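Local structure of protein MJ1225 (Methanocaldococcus jannaschii, 3KH5) at residues 8-13 with 133-138; 109-114 with 274-279; 118-123 with 129-134. The protein binds AMP and ADP through its CBS repeats and is probably an archaeal counterpart of the gamma subunit of AMP-activated protein kinase, its exact role remaining unknown. One frame throughout, in Å; residues are numbered along the deposited sequence.

Interaction 1: residues 8-13 with 133-138; sequences IAQNKK and ERDVIR. With ADP (adenosine-5'-diphosphate), chain B.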
loop_
_atom_site.group_PDB
_atom_site.type_symbol
_atom_site.label_atom_id
_atom_site.label_comp_id
_atom_site.label_asym_id
_atom_site.label_seq_id
_atom_site.Cartn_x
_atom_site.Cartn_y
_atom_site.Cartn_z
ATOM N N ILE A 8 6.517 -11.593 -17.325
ATOM C CA ILE A 8 6.505 -10.189 -16.908
ATOM C C ILE A 8 7.308 -10.008 -15.639
ATOM O O ILE A 8 7.928 -8.956 -15.423
ATOM C CB ILE A 8 5.086 -9.706 -16.582
ATOM C CG1 ILE A 8 4.172 -9.830 -17.804
ATOM C CG2 ILE A 8 5.100 -8.269 -16.037
ATOM C CD1 ILE A 8 2.714 -9.989 -17.413
ATOM N N ALA A 9 7.281 -11.046 -14.801
ATOM C CA ALA A 9 7.807 -10.961 -13.445
ATOM C C ALA A 9 9.149 -10.255 -13.405
ATOM O O ALA A 9 10.104 -10.651 -14.081
ATOM C CB ALA A 9 7.901 -12.343 -12.814
ATOM N N GLN A 10 9.186 -9.193 -12.607
ATOM C CA GLN A 10 10.363 -8.363 -12.439
ATOM C C GLN A 10 11.562 -9.220 -12.102
ATOM O O GLN A 10 11.621 -9.880 -11.056
ATOM C CB GLN A 10 10.097 -7.351 -11.341
ATOM C CG GLN A 10 8.881 -7.739 -10.533
ATOM C CD GLN A 10 8.900 -7.201 -9.133
ATOM O OE1 GLN A 10 7.831 -6.878 -8.551
ATOM N NE2 GLN A 10 10.103 -7.111 -8.558
ATOM N N ASN A 11 12.523 -9.179 -13.017
ATOM C CA ASN A 11 13.654 -10.087 -13.046
ATOM C C ASN A 11 14.634 -9.807 -11.925
ATOM O O ASN A 11 15.644 -10.513 -11.775
ATOM C CB ASN A 11 14.382 -9.896 -14.367
ATOM C CG ASN A 11 15.028 -8.532 -14.464
ATOM O OD1 ASN A 11 14.491 -7.621 -15.094
ATOM N ND2 ASN A 11 16.182 -8.374 -13.820
ATOM N N LYS A 12 14.354 -8.748 -11.168
ATOM C CA LYS A 12 15.182 -8.382 -10.038
ATOM C C LYS A 12 15.094 -9.424 -8.926
ATOM O O LYS A 12 14.214 -10.293 -8.927
ATOM C CB LYS A 12 14.779 -6.999 -9.500
ATOM C CG LYS A 12 15.306 -6.752 -8.082
ATOM C CD LYS A 12 15.183 -5.348 -7.561
ATOM C CE LYS A 12 15.843 -5.304 -6.175
ATOM N NZ LYS A 12 15.966 -3.926 -5.639
ATOM N N LYS A 13 16.036 -9.333 -7.993
ATOM C CA LYS A 13 15.955 -10.037 -6.724
ATOM C C LYS A 13 14.826 -9.452 -5.880
ATOM O O LYS A 13 14.623 -8.235 -5.840
ATOM C CB LYS A 13 17.291 -9.956 -5.971
ATOM C CG LYS A 13 17.833 -8.535 -5.698
ATOM C CD LYS A 13 18.665 -7.979 -6.858
ATOM C CE LYS A 13 20.027 -8.655 -6.958
ATOM N NZ LYS A 13 20.681 -8.399 -8.278
ATOM N N GLU A 133 0.098 -5.354 -9.484
ATOM C CA GLU A 133 -0.833 -4.780 -10.459
ATOM C C GLU A 133 -0.145 -3.843 -11.464
ATOM O O GLU A 133 -0.462 -3.871 -12.657
ATOM C CB GLU A 133 -1.973 -4.055 -9.744
ATOM C CG GLU A 133 -2.901 -4.975 -8.961
ATOM C CD GLU A 133 -3.876 -4.213 -8.087
ATOM O OE1 GLU A 133 -5.073 -4.568 -8.085
ATOM O OE2 GLU A 133 -3.446 -3.256 -7.406
ATOM N N ARG A 134 0.799 -3.034 -10.975
ATOM C CA ARG A 134 1.592 -2.125 -11.816
ATOM C C ARG A 134 2.370 -2.890 -12.891
ATOM O O ARG A 134 2.411 -2.463 -14.046
ATOM C CB ARG A 134 2.553 -1.283 -10.955
ATOM C CG ARG A 134 3.187 -0.076 -11.676
ATOM C CD ARG A 134 3.621 1.053 -10.719
ATOM N NE ARG A 134 2.603 1.346 -9.708
ATOM C CZ ARG A 134 2.825 1.460 -8.399
ATOM N NH1 ARG A 134 4.061 1.351 -7.909
ATOM N NH2 ARG A 134 1.808 1.711 -7.577
ATOM N N ASP A 135 2.984 -4.009 -12.499
ATOM C CA ASP A 135 3.748 -4.860 -13.422
ATOM C C ASP A 135 2.878 -5.285 -14.602
ATOM O O ASP A 135 3.329 -5.295 -15.751
ATOM C CB ASP A 135 4.243 -6.130 -12.718
ATOM C CG ASP A 135 5.364 -5.874 -11.722
ATOM O OD1 ASP A 135 6.091 -4.864 -11.847
ATOM O OD2 ASP A 135 5.529 -6.716 -10.811
ATOM N N VAL A 136 1.631 -5.644 -14.298
ATOM C CA VAL A 136 0.668 -6.103 -15.300
ATOM C C VAL A 136 0.173 -4.958 -16.186
ATOM O O VAL A 136 0.128 -5.094 -17.411
ATOM C CB VAL A 136 -0.534 -6.844 -14.649
ATOM C CG1 VAL A 136 -1.546 -7.281 -15.701
ATOM C CG2 VAL A 136 -0.053 -8.055 -13.860
ATOM N N ILE A 137 -0.196 -3.838 -15.571
ATOM C CA ILE A 137 -0.642 -2.674 -16.330
ATOM C C ILE A 137 0.463 -2.200 -17.276
ATOM O O ILE A 137 0.194 -1.853 -18.432
ATOM C CB ILE A 137 -1.080 -1.521 -15.399
ATOM C CG1 ILE A 137 -2.340 -1.917 -14.617
ATOM C CG2 ILE A 137 -1.341 -0.243 -16.209
ATOM C CD1 ILE A 137 -2.739 -0.933 -13.532
ATOM N N ARG A 138 1.700 -2.193 -16.774
ATOM C CA ARG A 138 2.876 -1.829 -17.566
ATOM C C ARG A 138 3.028 -2.762 -18.764
ATOM O O ARG A 138 3.317 -2.309 -19.873
ATOM C CB ARG A 138 4.146 -1.844 -16.700
ATOM C CG ARG A 138 5.389 -1.259 -17.374
ATOM C CD ARG A 138 6.588 -1.193 -16.427
ATOM N NE ARG A 138 6.493 -0.083 -15.476
ATOM C CZ ARG A 138 6.304 -0.216 -14.165
ATOM N NH1 ARG A 138 6.194 -1.421 -13.617
ATOM N NH2 ARG A 138 6.231 0.863 -13.396
HETATM P PB ADP B . 3.912 -2.154 -3.429
HETATM O O1B ADP B . 5.317 -1.794 -3.129
HETATM O O2B ADP B . 2.918 -0.882 -3.254
HETATM O O3B ADP B . 3.318 -3.252 -2.426
HETATM P PA ADP B . 3.583 -1.644 -6.132
HETATM O O1A ADP B . 4.070 -0.250 -5.878
HETATM O O2A ADP B . 3.682 -2.281 -7.642
HETATM O O3A ADP B . 3.700 -2.733 -4.915
HETATM O "O5'" ADP B . 5.174 -2.082 -6.187
HETATM C "C5'" ADP B . 6.302 -1.195 -6.477
HETATM C "C4'" ADP B . 7.206 -1.727 -7.630
HETATM O "O4'" ADP B . 8.417 -2.411 -7.176
HETATM C "C3'" ADP B . 6.399 -2.730 -8.458
HETATM O "O3'" ADP B . 6.537 -2.442 -9.864
HETATM C "C2'" ADP B . 6.970 -4.105 -8.120
HETATM O "O2'" ADP B . 7.268 -4.757 -9.357
HETATM C "C1'" ADP B . 8.271 -3.860 -7.334
HETATM N N9 ADP B . 8.367 -4.484 -5.952
HETATM C C8 ADP B . 7.444 -4.432 -4.987
HETATM N N7 ADP B . 7.885 -5.082 -3.906
HETATM C C5 ADP B . 9.101 -5.548 -4.175
HETATM C C6 ADP B . 10.041 -6.287 -3.452
HETATM N N6 ADP B . 9.786 -6.676 -2.205
HETATM N N1 ADP B . 11.212 -6.603 -4.038
HETATM C C2 ADP B . 11.476 -6.225 -5.284
HETATM N N3 ADP B . 10.601 -5.520 -5.994
HETATM C C4 ADP B . 9.409 -5.170 -5.474
#

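Interaction 2: residues 109-114 with 274-279; sequences TFLTKN and DVLKYF. With ADP (adenosine-5'-diphosphate), chain E.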
loop_
_atom_site.group_PDB
_atom_site.type_symbol
_atom_site.label_atom_id
_atom_site.label_comp_id
_atom_site.label_asym_id
_atom_site.label_seq_id
_atom_site.Cartn_x
_atom_site.Cartn_y
_atom_site.Cartn_z
ATOM N N THR A 109 -6.892 -12.860 -9.510
ATOM C CA THR A 109 -6.434 -12.840 -8.124
ATOM C C THR A 109 -6.476 -11.416 -7.572
ATOM O O THR A 109 -7.035 -11.182 -6.500
ATOM C CB THR A 109 -5.011 -13.433 -7.995
ATOM O OG1 THR A 109 -5.040 -14.819 -8.354
ATOM C CG2 THR A 109 -4.481 -13.306 -6.572
ATOM N N PHE A 110 -5.905 -10.471 -8.318
ATOM C CA PHE A 110 -5.880 -9.070 -7.900
ATOM C C PHE A 110 -7.288 -8.500 -7.760
ATOM O O PHE A 110 -7.578 -7.750 -6.824
ATOM C CB PHE A 110 -5.090 -8.213 -8.896
ATOM C CG PHE A 110 -3.620 -8.529 -8.958
ATOM C CD1 PHE A 110 -2.937 -9.001 -7.839
ATOM C CD2 PHE A 110 -2.908 -8.322 -10.136
ATOM C CE1 PHE A 110 -1.578 -9.283 -7.903
ATOM C CE2 PHE A 110 -1.545 -8.593 -10.209
ATOM C CZ PHE A 110 -0.880 -9.075 -9.091
ATOM N N LEU A 111 -8.156 -8.868 -8.701
ATOM C CA LEU A 111 -9.518 -8.342 -8.768
ATOM C C LEU A 111 -10.489 -8.928 -7.736
ATOM O O LEU A 111 -11.409 -8.235 -7.296
ATOM C CB LEU A 111 -10.089 -8.540 -10.177
ATOM C CG LEU A 111 -9.979 -7.451 -11.252
ATOM C CD1 LEU A 111 -8.628 -6.740 -11.262
ATOM C CD2 LEU A 111 -10.285 -8.053 -12.617
ATOM N N THR A 112 -10.305 -10.189 -7.355
ATOM C CA THR A 112 -11.290 -10.847 -6.482
ATOM C C THR A 112 -10.794 -11.105 -5.068
ATOM O O THR A 112 -11.594 -11.325 -4.153
ATOM C CB THR A 112 -11.806 -12.178 -7.071
ATOM O OG1 THR A 112 -10.733 -13.122 -7.141
ATOM C CG2 THR A 112 -12.394 -11.972 -8.455
ATOM N N LYS A 113 -9.476 -11.087 -4.890
ATOM C CA LYS A 113 -8.886 -11.357 -3.581
ATOM C C LYS A 113 -8.308 -10.118 -2.885
ATOM O O LYS A 113 -7.580 -10.255 -1.905
ATOM C CB LYS A 113 -7.819 -12.462 -3.666
ATOM C CG LYS A 113 -8.258 -13.757 -4.365
ATOM C CD LYS A 113 -9.406 -14.465 -3.650
ATOM C CE LYS A 113 -9.975 -15.564 -4.534
ATOM N NZ LYS A 113 -11.128 -16.273 -3.911
ATOM N N ASN A 114 -8.620 -8.923 -3.387
ATOM C CA ASN A 114 -8.229 -7.667 -2.729
ATOM C C ASN A 114 -6.752 -7.611 -2.305
ATOM O O ASN A 114 -6.414 -7.251 -1.168
ATOM C CB ASN A 114 -9.153 -7.391 -1.535
ATOM C CG ASN A 114 -9.194 -5.926 -1.150
ATOM O OD1 ASN A 114 -9.089 -5.041 -2.001
ATOM N ND2 ASN A 114 -9.359 -5.660 0.144
ATOM N N ASP A 274 -8.797 -0.802 -10.445
ATOM C CA ASP A 274 -9.870 -0.366 -11.342
ATOM C C ASP A 274 -9.465 -0.406 -12.806
ATOM O O ASP A 274 -10.266 -0.784 -13.662
ATOM C CB ASP A 274 -10.296 1.062 -11.021
ATOM C CG ASP A 274 -10.914 1.190 -9.656
ATOM O OD1 ASP A 274 -11.685 0.290 -9.262
ATOM O OD2 ASP A 274 -10.634 2.204 -8.985
ATOM N N VAL A 275 -8.236 0.029 -13.090
ATOM C CA VAL A 275 -7.679 -0.030 -14.442
ATOM C C VAL A 275 -7.710 -1.466 -14.947
ATOM O O VAL A 275 -8.101 -1.718 -16.088
ATOM C CB VAL A 275 -6.227 0.531 -14.507
ATOM C CG1 VAL A 275 -5.584 0.254 -15.865
ATOM C CG2 VAL A 275 -6.220 2.022 -14.221
ATOM N N LEU A 276 -7.320 -2.405 -14.089
ATOM C CA LEU A 276 -7.286 -3.808 -14.472
ATOM C C LEU A 276 -8.665 -4.407 -14.765
ATOM O O LEU A 276 -8.751 -5.485 -15.357
ATOM C CB LEU A 276 -6.526 -4.649 -13.439
ATOM C CG LEU A 276 -4.992 -4.589 -13.398
ATOM C CD1 LEU A 276 -4.487 -5.463 -12.260
ATOM C CD2 LEU A 276 -4.370 -5.031 -14.719
ATOM N N LYS A 277 -9.738 -3.716 -14.378
ATOM C CA LYS A 277 -11.091 -4.180 -14.709
ATOM C C LYS A 277 -11.380 -4.094 -16.212
ATOM O O LYS A 277 -12.328 -4.719 -16.698
ATOM C CB LYS A 277 -12.152 -3.424 -13.912
ATOM C CG LYS A 277 -12.135 -3.702 -12.419
ATOM C CD LYS A 277 -12.966 -2.657 -11.695
ATOM C CE LYS A 277 -12.951 -2.860 -10.190
ATOM N NZ LYS A 277 -13.708 -1.782 -9.484
ATOM N N TYR A 278 -10.560 -3.320 -16.934
ATOM C CA TYR A 278 -10.584 -3.298 -18.402
ATOM C C TYR A 278 -10.352 -4.697 -18.965
ATOM O O TYR A 278 -10.976 -5.075 -19.957
ATOM C CB TYR A 278 -9.535 -2.328 -18.971
ATOM C CG TYR A 278 -9.570 -2.168 -20.487
ATOM C CD1 TYR A 278 -10.501 -1.327 -21.097
ATOM C CD2 TYR A 278 -8.670 -2.851 -21.308
ATOM C CE1 TYR A 278 -10.541 -1.177 -22.480
ATOM C CE2 TYR A 278 -8.702 -2.703 -22.698
ATOM C CZ TYR A 278 -9.640 -1.861 -23.274
ATOM O OH TYR A 278 -9.684 -1.706 -24.640
ATOM N N PHE A 279 -9.462 -5.459 -18.329
ATOM C CA PHE A 279 -9.099 -6.797 -18.804
ATOM C C PHE A 279 -9.841 -7.928 -18.086
ATOM O O PHE A 279 -9.474 -9.097 -18.224
ATOM C CB PHE A 279 -7.582 -7.016 -18.706
ATOM C CG PHE A 279 -6.770 -6.006 -19.470
ATOM C CD1 PHE A 279 -6.402 -6.241 -20.794
ATOM C CD2 PHE A 279 -6.371 -4.816 -18.865
ATOM C CE1 PHE A 279 -5.649 -5.302 -21.505
ATOM C CE2 PHE A 279 -5.621 -3.871 -19.566
ATOM C CZ PHE A 279 -5.259 -4.115 -20.889
HETATM P PB ADP E . -5.643 1.487 -2.539
HETATM O O1B ADP E . -4.427 1.605 -3.386
HETATM O O2B ADP E . -6.081 2.929 -1.871
HETATM O O3B ADP E . -5.476 0.470 -1.291
HETATM P PA ADP E . -7.162 -0.457 -4.026
HETATM O O1A ADP E . -6.585 -0.710 -5.368
HETATM O O2A ADP E . -6.731 -1.533 -2.905
HETATM O O3A ADP E . -6.878 1.026 -3.441
HETATM O "O5'" ADP E . -8.748 -0.344 -4.096
HETATM C "C5'" ADP E . -9.628 -1.452 -4.362
HETATM C "C4'" ADP E . -10.997 -0.829 -4.746
HETATM O "O4'" ADP E . -11.366 0.119 -3.692
HETATM C "C3'" ADP E . -10.936 -0.031 -6.062
HETATM O "O3'" ADP E . -12.180 -0.161 -6.758
HETATM C "C2'" ADP E . -10.730 1.416 -5.602
HETATM O "O2'" ADP E . -11.294 2.353 -6.535
HETATM C "C1'" ADP E . -11.477 1.456 -4.260
HETATM N N9 ADP E . -10.881 2.498 -3.351
HETATM C C8 ADP E . -9.582 2.748 -3.145
HETATM N N7 ADP E . -9.446 3.754 -2.279
HETATM C C5 ADP E . -10.659 4.157 -1.928
HETATM C C6 ADP E . -11.135 5.147 -1.073
HETATM N N6 ADP E . -10.296 5.934 -0.400
HETATM N N1 ADP E . -12.464 5.292 -0.938
HETATM C C2 ADP E . -13.309 4.514 -1.607
HETATM N N3 ADP E . -12.882 3.561 -2.428
HETATM C C4 ADP E . -11.569 3.359 -2.608
#

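Interaction 3: residues 118-123 with 129-134; sequences APIVND and SLITER. With ADP (adenosine-5'-diphosphate), chain B.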
loop_
_atom_site.group_PDB
_atom_site.type_symbol
_atom_site.label_atom_id
_atom_site.label_comp_id
_atom_site.label_asym_id
_atom_site.label_seq_id
_atom_site.Cartn_x
_atom_site.Cartn_y
_atom_site.Cartn_z
ATOM N N ALA A 118 1.537 -10.239 -5.366
ATOM C CA ALA A 118 1.566 -11.636 -4.929
ATOM C C ALA A 118 2.917 -12.292 -5.191
ATOM O O ALA A 118 3.428 -12.218 -6.313
ATOM C CB ALA A 118 0.450 -12.430 -5.612
ATOM N N PRO A 119 3.501 -12.937 -4.162
ATOM C CA PRO A 119 4.707 -13.730 -4.371
ATOM C C PRO A 119 4.450 -14.842 -5.387
ATOM O O PRO A 119 3.366 -15.435 -5.401
ATOM C CB PRO A 119 4.975 -14.329 -2.985
ATOM C CG PRO A 119 4.325 -13.389 -2.036
ATOM C CD PRO A 119 3.081 -12.954 -2.747
ATOM N N ILE A 120 5.424 -15.090 -6.253
ATOM C CA ILE A 120 5.357 -16.226 -7.162
ATOM C C ILE A 120 6.238 -17.306 -6.561
ATOM O O ILE A 120 7.408 -17.060 -6.252
ATOM C CB ILE A 120 5.815 -15.856 -8.587
ATOM C CG1 ILE A 120 4.842 -14.845 -9.203
ATOM C CG2 ILE A 120 5.891 -17.098 -9.475
ATOM C CD1 ILE A 120 5.496 -13.887 -10.187
ATOM N N VAL A 121 5.665 -18.490 -6.365
ATOM C CA VAL A 121 6.371 -19.580 -5.694
ATOM C C VAL A 121 6.451 -20.834 -6.554
ATOM O O VAL A 121 5.656 -21.023 -7.480
ATOM C CB VAL A 121 5.729 -19.949 -4.320
ATOM C CG1 VAL A 121 5.666 -18.737 -3.398
ATOM C CG2 VAL A 121 4.339 -20.573 -4.496
ATOM N N ASN A 122 7.418 -21.694 -6.242
ATOM C CA ASN A 122 7.484 -22.993 -6.895
ATOM C C ASN A 122 6.649 -24.016 -6.138
ATOM O O ASN A 122 5.858 -23.653 -5.261
ATOM C CB ASN A 122 8.939 -23.451 -7.099
ATOM C CG ASN A 122 9.689 -23.678 -5.797
ATOM O OD1 ASN A 122 9.097 -23.792 -4.722
ATOM N ND2 ASN A 122 11.012 -23.756 -5.892
ATOM N N ASP A 123 6.821 -25.291 -6.476
ATOM C CA ASP A 123 6.019 -26.347 -5.868
ATOM C C ASP A 123 6.339 -26.579 -4.386
ATOM O O ASP A 123 5.513 -27.137 -3.658
ATOM C CB ASP A 123 6.091 -27.644 -6.687
ATOM C CG ASP A 123 5.080 -27.670 -7.841
ATOM O OD1 ASP A 123 4.263 -26.728 -7.960
ATOM O OD2 ASP A 123 5.100 -28.642 -8.628
ATOM N N SER A 129 9.684 -15.200 -7.503
ATOM C CA SER A 129 9.589 -13.798 -7.889
ATOM C C SER A 129 8.396 -13.149 -7.189
ATOM O O SER A 129 7.948 -13.620 -6.141
ATOM C CB SER A 129 9.449 -13.676 -9.412
ATOM O OG SER A 129 9.661 -12.338 -9.832
ATOM N N LEU A 130 7.889 -12.069 -7.781
ATOM C CA LEU A 130 6.718 -11.352 -7.291
ATOM C C LEU A 130 6.130 -10.545 -8.441
ATOM O O LEU A 130 6.866 -9.976 -9.250
ATOM C CB LEU A 130 7.088 -10.415 -6.138
ATOM C CG LEU A 130 5.945 -9.618 -5.495
ATOM C CD1 LEU A 130 5.648 -10.143 -4.097
ATOM C CD2 LEU A 130 6.337 -8.157 -5.421
ATOM N N ILE A 131 4.803 -10.510 -8.509
ATOM C CA ILE A 131 4.082 -9.713 -9.501
ATOM C C ILE A 131 3.100 -8.779 -8.788
ATOM O O ILE A 131 2.478 -9.162 -7.797
ATOM C CB ILE A 131 3.340 -10.615 -10.533
ATOM C CG1 ILE A 131 2.727 -9.796 -11.676
ATOM C CG2 ILE A 131 2.278 -11.482 -9.869
ATOM C CD1 ILE A 131 3.592 -9.726 -12.914
ATOM N N THR A 132 2.976 -7.554 -9.290
ATOM C CA THR A 132 2.045 -6.584 -8.727
ATOM C C THR A 132 1.141 -6.097 -9.846
ATOM O O THR A 132 1.391 -6.389 -11.020
ATOM C CB THR A 132 2.777 -5.368 -8.125
ATOM O OG1 THR A 132 3.368 -4.595 -9.178
ATOM C CG2 THR A 132 3.864 -5.804 -7.143
ATOM N N GLU A 133 0.098 -5.354 -9.484
ATOM C CA GLU A 133 -0.833 -4.780 -10.459
ATOM C C GLU A 133 -0.145 -3.843 -11.464
ATOM O O GLU A 133 -0.462 -3.871 -12.657
ATOM C CB GLU A 133 -1.973 -4.055 -9.744
ATOM C CG GLU A 133 -2.901 -4.975 -8.961
ATOM C CD GLU A 133 -3.876 -4.213 -8.087
ATOM O OE1 GLU A 133 -5.073 -4.568 -8.085
ATOM O OE2 GLU A 133 -3.446 -3.256 -7.406
ATOM N N ARG A 134 0.799 -3.034 -10.975
ATOM C CA ARG A 134 1.592 -2.125 -11.816
ATOM C C ARG A 134 2.370 -2.890 -12.891
ATOM O O ARG A 134 2.411 -2.463 -14.046
ATOM C CB ARG A 134 2.553 -1.283 -10.955
ATOM C CG ARG A 134 3.187 -0.076 -11.676
ATOM C CD ARG A 134 3.621 1.053 -10.719
ATOM N NE ARG A 134 2.603 1.346 -9.708
ATOM C CZ ARG A 134 2.825 1.460 -8.399
ATOM N NH1 ARG A 134 4.061 1.351 -7.909
ATOM N NH2 ARG A 134 1.808 1.711 -7.577
HETATM P PB ADP B . 3.912 -2.154 -3.429
HETATM O O1B ADP B . 5.317 -1.794 -3.129
HETATM O O2B ADP B . 2.918 -0.882 -3.254
HETATM O O3B ADP B . 3.318 -3.252 -2.426
HETATM P PA ADP B . 3.583 -1.644 -6.132
HETATM O O1A ADP B . 4.070 -0.250 -5.878
HETATM O O2A ADP B . 3.682 -2.281 -7.642
HETATM O O3A ADP B . 3.700 -2.733 -4.915
HETATM O "O5'" ADP B . 5.174 -2.082 -6.187
HETATM C "C5'" ADP B . 6.302 -1.195 -6.477
HETATM C "C4'" ADP B . 7.206 -1.727 -7.630
HETATM O "O4'" ADP B . 8.417 -2.411 -7.176
HETATM C "C3'" ADP B . 6.399 -2.730 -8.458
HETATM O "O3'" ADP B . 6.537 -2.442 -9.864
HETATM C "C2'" ADP B . 6.970 -4.105 -8.120
HETATM O "O2'" ADP B . 7.268 -4.757 -9.357
HETATM C "C1'" ADP B . 8.271 -3.860 -7.334
HETATM N N9 ADP B . 8.367 -4.484 -5.952
HETATM C C8 ADP B . 7.444 -4.432 -4.987
HETATM N N7 ADP B . 7.885 -5.082 -3.906
HETATM C C5 ADP B . 9.101 -5.548 -4.175
HETATM C C6 ADP B . 10.041 -6.287 -3.452
HETATM N N6 ADP B . 9.786 -6.676 -2.205
HETATM N N1 ADP B . 11.212 -6.603 -4.038
HETATM C C2 ADP B . 11.476 -6.225 -5.284
HETATM N N3 ADP B . 10.601 -5.520 -5.994
HETATM C C4 ADP B . 9.409 -5.170 -5.474
#

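Interaction 1: residues 8-13 with 133-138
D135 is the point at which I8 and Q10, in the loop ahead of helix 23-33, meet helix 133-140. Along the helix, R134 serves the nucleotide first: its chain, bent at chi3 (-45°), brings NH1 to 2.6 Å from ADP O1A, yet an N-H...O angle of 115° leaves that bond weak. D135 then directs its CB toward the loop. I8 CG2 lies 3.5 Å from D135 O, while OD2 accepts the backbone N of T132 and OD1 receives ADP O3' at 3.2 Å. Q10 crosses the aspartate at about a right angle, amide and carboxylate planes 78° apart. Q10 OE1 and D135 OD2, 3.2 Å apart, are both acceptors; the ribose lies at both, ADP O2' being 2.8 Å from D135 OD1 and apparently also bound to Q10 OE1, at a separation too short to trust in detail. Such an aspartate at the ribose is a hallmark of nucleotide-binding CBS domains. V136 packs on I107 and F110 of helix 103-112, and I137 lies against helix 242-252. R138 NH1 approaches D135 OD1 in the guanidinium plane, a long salt bridge of 3.9 Å. On the loop side, I8 also touches I131 of strand 127-132.

Interaction 2: residues 109-114 with 274-279
The F110 ring is approached at an oblique angle by L276, whose CD1 comes to 3.9 Å from F110 CD2; E133 of helix 133-140 touches the same ring. Further along the second segment, Y278 CD2 stands 3.6 Å above the plane of the F279 ring, over its centre, and F279 CD2 in turn lies in plane at the edge of the Y278 ring. L111 supplies most of the buried surface on its side: its CD1 rests 3.7 Å from L276 CB, an apolar contact, and its CD2 lies 4.1 Å from L276 O, with K277 only loosely touched. The contact joins the end of helix 103-112, in the second CBS repeat, to the last turns of the fourth, where D274 holds the ribose of the ADP of chain E as CBS aspartates commonly do: OD1 accepts ADP O3' at 2.6 Å and OD2 accepts ADP O2' at 2.5 Å, with OD2 also taking the backbone N of T271. K277, its chain extended beyond CG, carries NZ back to D274 OD1, a 2.9 Å salt bridge meeting that oxygen nearly along its C-O axis. The carbonyl oxygen of F110 is hydrogen-bonded by K273 NZ.

Interaction 3: residues 118-123 with 129-134
A beta hairpin of the second CBS repeat brings A118, P119 and I120 against S129, L130 and I131, and the second strand runs directly into the helix that borders an ADP site. The strand axes make 144° between their N-to-C directions, so the pairing is antiparallel with a marked twist. A118 and I131 form a hydrogen-bonded pair, A118 N to I131 O at 2.8 Å and I131 N to A118 O at 3.1 Å. I120 and S129 form the next, I120 N to S129 O at 2.9 Å and S129 N to I120 O at 3.2 Å. All four bonds are nearly straight at the hydrogen; the most bent, A118 N to I131 O, still has an N-H...O angle of 163°. Between them P119 and L130 make a non-hydrogen-bonded pair, where a proline costs the sheet no bond to this neighbour, and L130 CA offers a C-H...O contact to A118 O.

The two faces differ. On the one carrying A118, I120, S129 and I131, the I120 CD1 tip leans across to within 3.9 Å of I131 CB. On the other, the P119 and L130 side chains lie side by side, L130 CD1 4.0 Å from P119 CD. With chi1 of -178°, L130 sets CG anti to the backbone N; its second branch turns to the adenine, L130 CD2 lying 3.8 Å from ADP N7. P119 touches a different ADP, so this face borders two nucleotides. T132, the last residue of the strand, is also the N-cap of helix 133-140: its side chain caps a backbone N of the first turn, and D135 supplies the return half of a capping box. T132 OG1, placed between the backbone N and the carbonyl carbon, also donates to ADP O2A at 2.8 Å.

In the fold
From the N terminus, the loop 8-13 of the first CBS repeat opens interaction 1, which closes across 119 intervening residues on helix 133-140 of the second. Before that closure, 109-114 opens interaction 2, whose partner 274-279 comes only near the C terminus, so interactions 1 and 2 cross. The short hairpin of interaction 3 lies wholly between the two halves of interaction 2 and finishes on the start of helix 133-140, where interaction 1 also closes; both border the same ADP. E133, common to 133-138 and 129-134, packs its CG against F110 CD2 (3.5 Å) and L276 CD1 (3.7 Å) of interaction 2. Together the contacts tie the first, second and fourth repeats.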